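Cell wall surface anchor family protein (Streptococcus agalactiae serogroup V, PDB 3TW0) serves as GBS104, the adhesive tip pilin of group B streptococcal pili, and probably mediates attachment to host surfaces through its metal-binding von Willebrand factor A domain. Local coordinates at residues Tyr105-Leu110 and Ala114-Ile119; Ile155-Ser160 and Arg314-Asp319; Asp236-Val241 and Thr245-Tyr250; Glu263-Ala266 and Tyr271-Leu274. The protein carries 2 engineered substitutions. One frame throughout, in Å; residues are numbered along the deposited sequence.

Interaction 1: Tyr105-Leu110 and Ala114-Ile119; sequences YSYLNL and ANEVNI
Apolar contact comes first: Tyr107, on the short strand 107-108, meets Ile119 of helix 114-122 at the rim of its ring. The branch methyl CG2 of Ile119 comes close to the ring plane, 3.7 Å from Tyr107 CE1, and Ile119 CB follows at 3.9 Å from the same carbon. The ring reaches the helix because CG of Tyr107 is anti to the backbone N (chi1 -155°), which carries the side chain out from the strand.

The second kind of contact is polar in composition but not a hydrogen bond. Glu116, one helical turn before Ile119, meets the phenol end of Tyr107 at about a right angle, its carboxylate plane 62° from the ring. Tyr107 OH is 3.1 Å from Glu116 CD and 3.2 Å from Glu116 OE2, at an angle too poor for a bond. The aliphatic part takes part as well, with Glu116 CG 3.2 Å from Tyr107 OH. Over one face of the ring, offset toward its rim, lies the carbonyl Glu116 O; at the edge, in plane, lies Asn109 O, two residues along the same segment.

Beyond the two segments, Glu116 OE1 is hydrogen-bonded to Thr111 OG1 on strand 110-111, and Tyr107 is backbone-bonded to Leu58 of strand 55-61.

With no bond across the contact, the tyrosine is held against helix 114-122 at the surface of the von Willebrand factor A domain by van der Waals contact, while the carboxylate has its hydrogen bond with Thr111, which probably sets its orientation.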
# COMPACT_ATOMS: atom_id res chain seq x y z
N TYR A 105 9.07 -12.87 4.67
CA TYR A 105 8.82 -12.36 6.00
C TYR A 105 7.39 -12.75 6.43
O TYR A 105 6.82 -12.17 7.36
CB TYR A 105 9.02 -10.83 6.03
CG TYR A 105 10.47 -10.34 5.94
CD1 TYR A 105 11.55 -11.13 6.35
CD2 TYR A 105 10.73 -9.06 5.48
CE1 TYR A 105 12.87 -10.63 6.28
CE2 TYR A 105 12.02 -8.56 5.39
CZ TYR A 105 13.08 -9.34 5.80
OH TYR A 105 14.34 -8.81 5.71
N SER A 106 6.83 -13.74 5.74
CA SER A 106 5.43 -14.12 5.99
C SER A 106 5.28 -15.57 6.48
O SER A 106 6.15 -16.43 6.24
CB SER A 106 4.60 -13.86 4.74
OG SER A 106 4.55 -12.45 4.47
N TYR A 107 4.18 -15.80 7.21
CA TYR A 107 3.68 -17.15 7.47
C TYR A 107 2.19 -17.20 7.16
O TYR A 107 1.37 -16.72 7.94
CB TYR A 107 3.97 -17.60 8.90
CG TYR A 107 4.02 -19.10 8.99
CD1 TYR A 107 5.24 -19.77 8.85
CD2 TYR A 107 2.86 -19.86 9.15
CE1 TYR A 107 5.31 -21.13 8.90
CE2 TYR A 107 2.93 -21.25 9.18
CZ TYR A 107 4.17 -21.87 9.05
OH TYR A 107 4.29 -23.23 9.09
N LEU A 108 1.86 -17.82 6.03
CA LEU A 108 0.57 -17.60 5.38
C LEU A 108 -0.51 -18.64 5.72
O LEU A 108 -1.63 -18.56 5.21
CB LEU A 108 0.76 -17.48 3.86
CG LEU A 108 1.64 -16.30 3.38
CD1 LEU A 108 2.00 -16.39 1.87
CD2 LEU A 108 0.90 -14.99 3.67
N ASN A 109 -0.15 -19.59 6.58
CA ASN A 109 -1.09 -20.57 7.12
C ASN A 109 -1.36 -20.38 8.61
O ASN A 109 -0.43 -20.29 9.43
CB ASN A 109 -0.59 -21.97 6.86
CG ASN A 109 -0.26 -22.19 5.42
OD1 ASN A 109 0.86 -22.60 5.09
ND2 ASN A 109 -1.21 -21.89 4.53
N LEU A 110 -2.63 -20.27 8.97
CA LEU A 110 -2.97 -20.10 10.37
C LEU A 110 -2.41 -21.32 11.07
O LEU A 110 -2.57 -22.45 10.56
CB LEU A 110 -4.48 -20.05 10.55
CG LEU A 110 -5.11 -18.73 10.13
CD1 LEU A 110 -6.65 -18.90 10.04
CD2 LEU A 110 -4.69 -17.62 11.12
N ALA A 114 3.58 -25.40 17.62
CA ALA A 114 4.61 -24.62 18.30
C ALA A 114 5.88 -24.41 17.48
O ALA A 114 6.50 -23.34 17.56
CB ALA A 114 4.94 -25.20 19.68
N ASN A 115 6.26 -25.41 16.69
CA ASN A 115 7.43 -25.28 15.82
C ASN A 115 7.17 -24.32 14.65
O ASN A 115 8.04 -23.55 14.26
CB ASN A 115 7.92 -26.63 15.30
CG ASN A 115 8.28 -27.61 16.42
OD1 ASN A 115 7.62 -28.62 16.60
ND2 ASN A 115 9.34 -27.30 17.16
N GLU A 116 5.97 -24.40 14.09
CA GLU A 116 5.51 -23.44 13.07
C GLU A 116 5.42 -22.02 13.61
O GLU A 116 5.80 -21.08 12.93
CB GLU A 116 4.19 -23.90 12.46
CG GLU A 116 4.38 -25.20 11.67
CD GLU A 116 3.19 -25.61 10.78
OE1 GLU A 116 2.04 -25.31 11.09
OE2 GLU A 116 3.44 -26.25 9.74
N VAL A 117 4.96 -21.87 14.84
CA VAL A 117 4.93 -20.55 15.48
C VAL A 117 6.35 -19.97 15.49
O VAL A 117 6.54 -18.81 15.12
CB VAL A 117 4.31 -20.62 16.89
CG1 VAL A 117 4.35 -19.26 17.60
CG2 VAL A 117 2.88 -21.10 16.78
N ASN A 118 7.33 -20.80 15.89
CA ASN A 118 8.74 -20.45 15.88
C ASN A 118 9.25 -20.02 14.50
O ASN A 118 10.08 -19.12 14.39
CB ASN A 118 9.60 -21.65 16.30
CG ASN A 118 9.56 -21.94 17.79
OD1 ASN A 118 9.17 -21.10 18.61
ND2 ASN A 118 9.98 -23.14 18.15
N ILE A 119 8.80 -20.69 13.44
CA ILE A 119 9.16 -20.28 12.08
C ILE A 119 8.61 -18.88 11.80
O ILE A 119 9.34 -18.00 11.33
CB ILE A 119 8.61 -21.24 11.02
CG1 ILE A 119 9.26 -22.61 11.16
CG2 ILE A 119 8.91 -20.70 9.64
CD1 ILE A 119 8.45 -23.70 10.52

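Interaction 2: Ile155-Ser160 and Arg314-Asp319; sequences ILETQS and RPKGYD
Over one face of the Tyr318 ring sits the methyl CD1 of Leu156, 4.0 Å from the ring centroid and 24° off the ring normal, a CH-pi contact displaced toward the phenol end. Its nearest ring atom is Tyr318 CZ at 3.7 Å, with Tyr318 OH at 3.9 Å. The ring owes its position to an uncommon rotamer, CG lying between the backbone N and the carbonyl carbon (chi1 51°). Its hydroxyl is hydrogen-bonded to Asn153 OD1, one turn earlier on the helix that bears Leu156, so polar and apolar contacts reach the ring from the same helix.

Nearer the solvent, Glu157 and Lys316 cross at about a right angle. A salt bridge between Glu157 OE2 and Lys316 NZ, 3.5 Å apart, is doubtful, because the modelled carboxylate oxygen is jammed against the lysine chain.

Leu156 also packs on Val14 of strand 11-18 and Ile168 of strand 165-172, while Tyr318 touches Ile168 too. The contact thus joins the last turn of helix 145-159 to the loop that enters strand 319-324, whose first residue, Asp319, is backbone-bonded to Lys166 and Ile168. Helices laid against a central parallel sheet in this way are typical of the Rossmann-like von Willebrand factor A fold.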
# COMPACT_ATOMS: atom_id res chain seq x y z
N ILE A 155 -6.86 -15.38 3.71
CA ILE A 155 -6.44 -16.35 4.73
C ILE A 155 -7.60 -16.73 5.68
O ILE A 155 -7.89 -17.91 5.87
CB ILE A 155 -5.23 -15.81 5.52
CG1 ILE A 155 -3.93 -15.92 4.71
CG2 ILE A 155 -5.02 -16.55 6.85
CD1 ILE A 155 -2.81 -15.18 5.34
N LEU A 156 -8.25 -15.74 6.28
CA LEU A 156 -9.36 -15.99 7.20
C LEU A 156 -10.56 -16.68 6.52
O LEU A 156 -11.10 -17.66 7.03
CB LEU A 156 -9.78 -14.69 7.87
CG LEU A 156 -8.79 -14.22 8.94
CD1 LEU A 156 -8.99 -12.77 9.29
CD2 LEU A 156 -8.87 -15.11 10.20
N GLU A 157 -10.96 -16.18 5.35
CA GLU A 157 -12.09 -16.73 4.63
C GLU A 157 -11.82 -18.12 4.07
O GLU A 157 -12.73 -18.93 3.95
CB GLU A 157 -12.52 -15.80 3.50
CG GLU A 157 -12.87 -14.42 3.98
CD GLU A 157 -13.88 -13.74 3.08
OE1 GLU A 157 -13.53 -13.44 1.91
OE2 GLU A 157 -15.03 -13.53 3.56
N THR A 158 -10.56 -18.38 3.74
CA THR A 158 -10.12 -19.66 3.20
C THR A 158 -9.90 -20.70 4.30
O THR A 158 -10.20 -21.86 4.10
CB THR A 158 -8.75 -19.52 2.47
OG1 THR A 158 -8.78 -18.36 1.64
CG2 THR A 158 -8.49 -20.71 1.59
N GLN A 159 -9.36 -20.27 5.44
CA GLN A 159 -8.80 -21.20 6.41
C GLN A 159 -9.47 -21.20 7.79
O GLN A 159 -9.21 -22.10 8.59
CB GLN A 159 -7.30 -20.93 6.61
CG GLN A 159 -6.42 -21.00 5.37
CD GLN A 159 -4.99 -20.56 5.69
OE1 GLN A 159 -4.53 -20.65 6.84
NE2 GLN A 159 -4.30 -20.07 4.67
N SER A 160 -10.26 -20.18 8.09
CA SER A 160 -11.08 -20.19 9.28
C SER A 160 -12.55 -20.55 8.93
O SER A 160 -12.81 -21.25 7.92
CB SER A 160 -10.99 -18.84 10.00
OG SER A 160 -11.51 -18.89 11.30
N ARG A 314 -14.96 -5.24 6.49
CA ARG A 314 -15.80 -4.87 7.64
C ARG A 314 -17.09 -5.70 7.71
O ARG A 314 -17.44 -6.17 8.79
CB ARG A 314 -16.14 -3.39 7.60
CG ARG A 314 -16.86 -2.87 8.85
CD ARG A 314 -17.17 -1.38 8.73
NE ARG A 314 -16.60 -0.75 9.90
CZ ARG A 314 -15.52 0.03 9.90
NH1 ARG A 314 -14.91 0.36 8.77
NH2 ARG A 314 -15.07 0.52 11.04
N PRO A 315 -17.78 -5.91 6.57
CA PRO A 315 -18.98 -6.78 6.61
C PRO A 315 -18.75 -8.24 7.08
O PRO A 315 -19.72 -8.88 7.50
CB PRO A 315 -19.46 -6.79 5.15
CG PRO A 315 -18.89 -5.57 4.52
CD PRO A 315 -17.56 -5.34 5.23
N LYS A 316 -17.52 -8.76 7.02
CA LYS A 316 -17.24 -10.13 7.48
C LYS A 316 -17.48 -10.32 8.98
O LYS A 316 -17.52 -11.45 9.48
CB LYS A 316 -15.82 -10.58 7.12
CG LYS A 316 -15.52 -10.67 5.63
CD LYS A 316 -16.64 -11.34 4.84
CE LYS A 316 -16.44 -11.12 3.36
NZ LYS A 316 -17.61 -11.48 2.53
N GLY A 317 -17.61 -9.20 9.69
CA GLY A 317 -18.03 -9.19 11.08
C GLY A 317 -16.98 -9.65 12.04
O GLY A 317 -17.31 -10.08 13.15
N TYR A 318 -15.69 -9.59 11.66
CA TYR A 318 -14.65 -9.89 12.64
C TYR A 318 -13.91 -8.64 13.10
O TYR A 318 -14.24 -7.54 12.68
CB TYR A 318 -13.71 -11.02 12.20
CG TYR A 318 -13.10 -10.88 10.85
CD1 TYR A 318 -12.12 -9.93 10.61
CD2 TYR A 318 -13.46 -11.75 9.80
CE1 TYR A 318 -11.54 -9.82 9.37
CE2 TYR A 318 -12.86 -11.65 8.56
CZ TYR A 318 -11.91 -10.68 8.36
OH TYR A 318 -11.32 -10.55 7.13
N ASP A 319 -12.91 -8.81 13.96
CA ASP A 319 -12.24 -7.65 14.55
C ASP A 319 -11.03 -7.20 13.77
O ASP A 319 -10.25 -8.01 13.31
CB ASP A 319 -11.83 -7.94 15.98
CG ASP A 319 -13.02 -8.07 16.89
OD1 ASP A 319 -13.72 -7.06 17.07
OD2 ASP A 319 -13.27 -9.19 17.36

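Interaction 3: Asp236-Val241 and Thr245-Tyr250; sequences DRKVPV and TTQAAY
A proline sits at the centre of the beta bridge formed here: Pro240 faces Gln247 with CA atoms 4.2 Å apart, although the touching backbones run at 96° to each other. It is an isolated bridge beside strand 249-251, and lies on the surface far from the metal site. The bonds run between the flanking residues, so the bridge needs no N-H from Pro240. Ala248 N donates to Val239 O at 2.8 Å, and Val241 N donates to Thr246 O at 2.7 Å. Each acceptor also receives a CA-H contact, Val239 O from Gln247 CA and Thr246 O from Pro240 CA.

Side chains meet beside the bridge. Val241 CG1 reaches Ala248 CB at 4.0 Å, and both of its methyls lie close to Thr246 O. The chain of Lys238 crosses that of Gln247 at about a right angle, its methylenes running past the amide, with Lys238 CD 3.8 Å from Gln247 OE1. Gln247 is extended, CG anti to the backbone N (chi1 164°), and NE2 is hydrogen-bonded to Leu274 O on strand 271-276. Leu274 is also backbone-bonded to Val239 and Ala248, one residue from each segment.

Before the bridge, the chain is shaped by an Asx turn, in which Lys238 N donates to Asp236 OD1 at 3.1 Å from above the carboxylate plane.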
# COMPACT_ATOMS: atom_id res chain seq x y z
N ASP A 236 -1.42 18.10 -10.42
CA ASP A 236 -0.46 18.69 -11.35
C ASP A 236 0.39 17.51 -11.83
O ASP A 236 1.08 16.84 -11.06
CB ASP A 236 0.36 19.78 -10.64
CG ASP A 236 1.41 20.47 -11.55
OD1 ASP A 236 1.60 20.12 -12.75
OD2 ASP A 236 2.04 21.43 -11.03
N ARG A 237 0.32 17.22 -13.12
CA ARG A 237 0.98 16.03 -13.65
C ARG A 237 2.46 16.26 -14.00
O ARG A 237 3.19 15.29 -14.30
CB ARG A 237 0.23 15.55 -14.89
CG ARG A 237 -1.21 15.26 -14.61
CD ARG A 237 -2.01 15.26 -15.85
NE ARG A 237 -3.37 14.81 -15.59
CZ ARG A 237 -4.33 14.73 -16.51
NH1 ARG A 237 -4.08 15.06 -17.76
NH2 ARG A 237 -5.54 14.29 -16.18
N LYS A 238 2.88 17.52 -13.95
CA LYS A 238 4.27 17.91 -14.27
C LYS A 238 5.15 17.75 -13.06
O LYS A 238 4.76 18.14 -11.95
CB LYS A 238 4.33 19.35 -14.77
CG LYS A 238 3.46 19.57 -15.98
CD LYS A 238 3.21 21.03 -16.29
CE LYS A 238 2.37 21.12 -17.57
NZ LYS A 238 1.90 22.51 -17.85
N VAL A 239 6.32 17.15 -13.27
CA VAL A 239 7.33 17.01 -12.21
C VAL A 239 8.04 18.33 -12.09
O VAL A 239 8.56 18.82 -13.07
CB VAL A 239 8.39 15.95 -12.57
CG1 VAL A 239 9.47 15.84 -11.46
CG2 VAL A 239 7.74 14.63 -12.81
N PRO A 240 8.05 18.93 -10.88
CA PRO A 240 8.75 20.20 -10.67
C PRO A 240 10.22 20.01 -10.30
O PRO A 240 10.61 18.95 -9.82
CB PRO A 240 8.00 20.82 -9.49
CG PRO A 240 7.52 19.65 -8.69
CD PRO A 240 7.29 18.51 -9.68
N VAL A 241 11.03 21.04 -10.53
CA VAL A 241 12.41 21.01 -10.05
C VAL A 241 12.33 21.08 -8.55
O VAL A 241 11.56 21.86 -8.01
CB VAL A 241 13.29 22.16 -10.65
CG1 VAL A 241 13.34 22.05 -12.19
CG2 VAL A 241 12.78 23.56 -10.19
N THR A 245 9.23 25.77 -8.72
CA THR A 245 7.95 26.08 -9.32
C THR A 245 7.93 25.63 -10.79
O THR A 245 6.88 25.54 -11.43
CB THR A 245 7.69 27.62 -9.23
OG1 THR A 245 6.86 28.05 -10.31
CG2 THR A 245 9.01 28.41 -9.30
N THR A 246 9.12 25.34 -11.31
CA THR A 246 9.30 25.17 -12.74
C THR A 246 9.48 23.69 -13.06
O THR A 246 10.06 22.94 -12.26
CB THR A 246 10.46 26.08 -13.29
OG1 THR A 246 11.46 25.26 -13.89
CG2 THR A 246 11.12 26.91 -12.17
N GLN A 247 8.95 23.27 -14.21
CA GLN A 247 8.91 21.85 -14.58
C GLN A 247 10.32 21.33 -14.84
O GLN A 247 11.09 21.99 -15.53
CB GLN A 247 8.01 21.62 -15.81
CG GLN A 247 8.22 20.27 -16.49
CD GLN A 247 7.14 19.88 -17.48
OE1 GLN A 247 6.49 20.74 -18.10
NE2 GLN A 247 6.93 18.59 -17.63
N ALA A 248 10.66 20.16 -14.29
CA ALA A 248 11.95 19.53 -14.59
C ALA A 248 12.00 18.93 -15.98
O ALA A 248 10.97 18.63 -16.58
CB ALA A 248 12.32 18.47 -13.54
N ALA A 249 13.21 18.76 -16.48
CA ALA A 249 13.44 18.16 -17.78
C ALA A 249 14.65 17.21 -17.74
O ALA A 249 15.50 17.29 -16.87
CB ALA A 249 13.62 19.25 -18.83
N TYR A 250 14.70 16.30 -18.70
CA TYR A 250 15.80 15.36 -18.83
C TYR A 250 16.58 15.78 -20.06
O TYR A 250 16.07 15.67 -21.19
CB TYR A 250 15.22 13.96 -19.03
CG TYR A 250 16.20 12.83 -19.20
CD1 TYR A 250 16.64 12.10 -18.11
CD2 TYR A 250 16.65 12.46 -20.46
CE1 TYR A 250 17.51 11.05 -18.26
CE2 TYR A 250 17.54 11.40 -20.63
CZ TYR A 250 17.97 10.71 -19.52
OH TYR A 250 18.85 9.66 -19.66

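Interaction 4: Glu263-Ala266 and Tyr271-Leu274; sequences EGYA and YIYL
The side chains of Tyr265 and Ile272 approach each other at a slant, and the isoleucine touches the root of the tyrosine rather than its hydroxyl end. Ile272 CD1 lies 3.7 Å from Tyr265 CB and 3.8 Å from Tyr265 CG. It is carried there by CG1, which is anti to the carbonyl carbon (chi1 -56°). Beside this contact the carbonyl of Ala266 points at the base of the isoleucine: Ala266 O is 3.4 Å from Ile272 CG1 and receives a CA-H contact from Ile272 CA at 3.5 Å, with 144° at the hydrogen.

The tyrosine follows directly on a Schellman motif that ends helix 257-263, where Gly264 takes a positive phi, with two bonds back into the last turn. Strand 271-276, which carries Ile272, belongs to the antiparallel sheet and pairs with strand 249-251.

At the edge of the Tyr265 ring, in plane, is Glu263 OE1. The ring is held at its far end by a hydrogen bond from its OH to Ala84 O, and Lys83 makes a cation-pi contact with it. Met260 of the helix and Leu85 of strand 84-85 touch both Tyr265 and Ile272, which are buried.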
# COMPACT_ATOMS: atom_id res chain seq x y z
N GLU A 263 13.34 5.70 -30.48
CA GLU A 263 12.42 5.13 -29.47
C GLU A 263 11.07 5.86 -29.32
O GLU A 263 10.09 5.25 -28.90
CB GLU A 263 13.12 5.03 -28.11
CG GLU A 263 13.92 3.75 -27.95
CD GLU A 263 14.98 3.84 -26.87
OE1 GLU A 263 15.19 4.95 -26.31
OE2 GLU A 263 15.59 2.79 -26.57
N GLY A 264 11.03 7.16 -29.63
CA GLY A 264 9.75 7.89 -29.70
C GLY A 264 9.47 8.90 -28.59
O GLY A 264 8.35 9.37 -28.44
N TYR A 265 10.49 9.23 -27.80
CA TYR A 265 10.33 10.24 -26.78
C TYR A 265 10.08 11.61 -27.36
O TYR A 265 10.59 11.95 -28.44
CB TYR A 265 11.56 10.29 -25.90
CG TYR A 265 11.73 9.10 -25.00
CD1 TYR A 265 12.59 8.05 -25.33
CD2 TYR A 265 11.04 9.02 -23.80
CE1 TYR A 265 12.77 6.96 -24.46
CE2 TYR A 265 11.20 7.94 -22.94
CZ TYR A 265 12.06 6.93 -23.27
OH TYR A 265 12.19 5.88 -22.39
N ALA A 266 9.27 12.40 -26.66
CA ALA A 266 9.08 13.79 -27.01
C ALA A 266 10.33 14.54 -26.59
O ALA A 266 10.62 14.65 -25.40
CB ALA A 266 7.87 14.37 -26.32
N TYR A 271 15.49 18.41 -24.87
CA TYR A 271 15.02 18.05 -23.53
C TYR A 271 13.70 17.27 -23.57
O TYR A 271 12.76 17.65 -24.31
CB TYR A 271 14.76 19.30 -22.69
CG TYR A 271 15.99 20.06 -22.27
CD1 TYR A 271 16.45 21.13 -23.04
CD2 TYR A 271 16.68 19.73 -21.10
CE1 TYR A 271 17.56 21.86 -22.67
CE2 TYR A 271 17.80 20.45 -20.71
CZ TYR A 271 18.24 21.51 -21.52
OH TYR A 271 19.34 22.24 -21.19
N ILE A 272 13.62 16.21 -22.76
CA ILE A 272 12.35 15.53 -22.48
C ILE A 272 11.77 16.10 -21.19
O ILE A 272 12.34 15.90 -20.09
CB ILE A 272 12.55 14.01 -22.32
CG1 ILE A 272 13.23 13.42 -23.57
CG2 ILE A 272 11.22 13.33 -22.04
CD1 ILE A 272 13.61 11.98 -23.39
N TYR A 273 10.68 16.86 -21.32
CA TYR A 273 10.03 17.44 -20.15
C TYR A 273 9.30 16.31 -19.42
O TYR A 273 8.67 15.46 -20.07
CB TYR A 273 9.10 18.59 -20.55
CG TYR A 273 9.94 19.80 -20.90
CD1 TYR A 273 10.50 19.95 -22.20
CD2 TYR A 273 10.26 20.75 -19.92
CE1 TYR A 273 11.32 21.06 -22.51
CE2 TYR A 273 11.07 21.85 -20.22
CZ TYR A 273 11.59 22.00 -21.52
OH TYR A 273 12.39 23.09 -21.80
N LEU A 274 9.43 16.31 -18.09
CA LEU A 274 9.05 15.18 -17.24
C LEU A 274 7.68 15.34 -16.58
O LEU A 274 7.32 16.42 -16.09
CB LEU A 274 10.13 14.96 -16.17
CG LEU A 274 11.53 14.67 -16.76
CD1 LEU A 274 12.53 14.59 -15.67
CD2 LEU A 274 11.57 13.38 -17.63

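From the N terminus, interaction 1 closes first, over a short connection, three residues between its segments, that links strand 107-108 to helix 114-122. Interaction 2 opens at the end of helix 145-159 and closes 153 residues later, at the entrance to strand 319-324. Interactions 3 and 4 are nested one after the other inside that loop, each closing a short loop of three or four residues; no contacts cross. The first two belong to the region round the parallel sheet and touch through Gln159, whose amide is bonded to Leu108 O and Leu110 N. The last two meet at neighbouring strands 249-251 and 271-276 of the antiparallel sheet, on the opposite side of the chain's centre, with their centres about 45 Å or more from those of the first two.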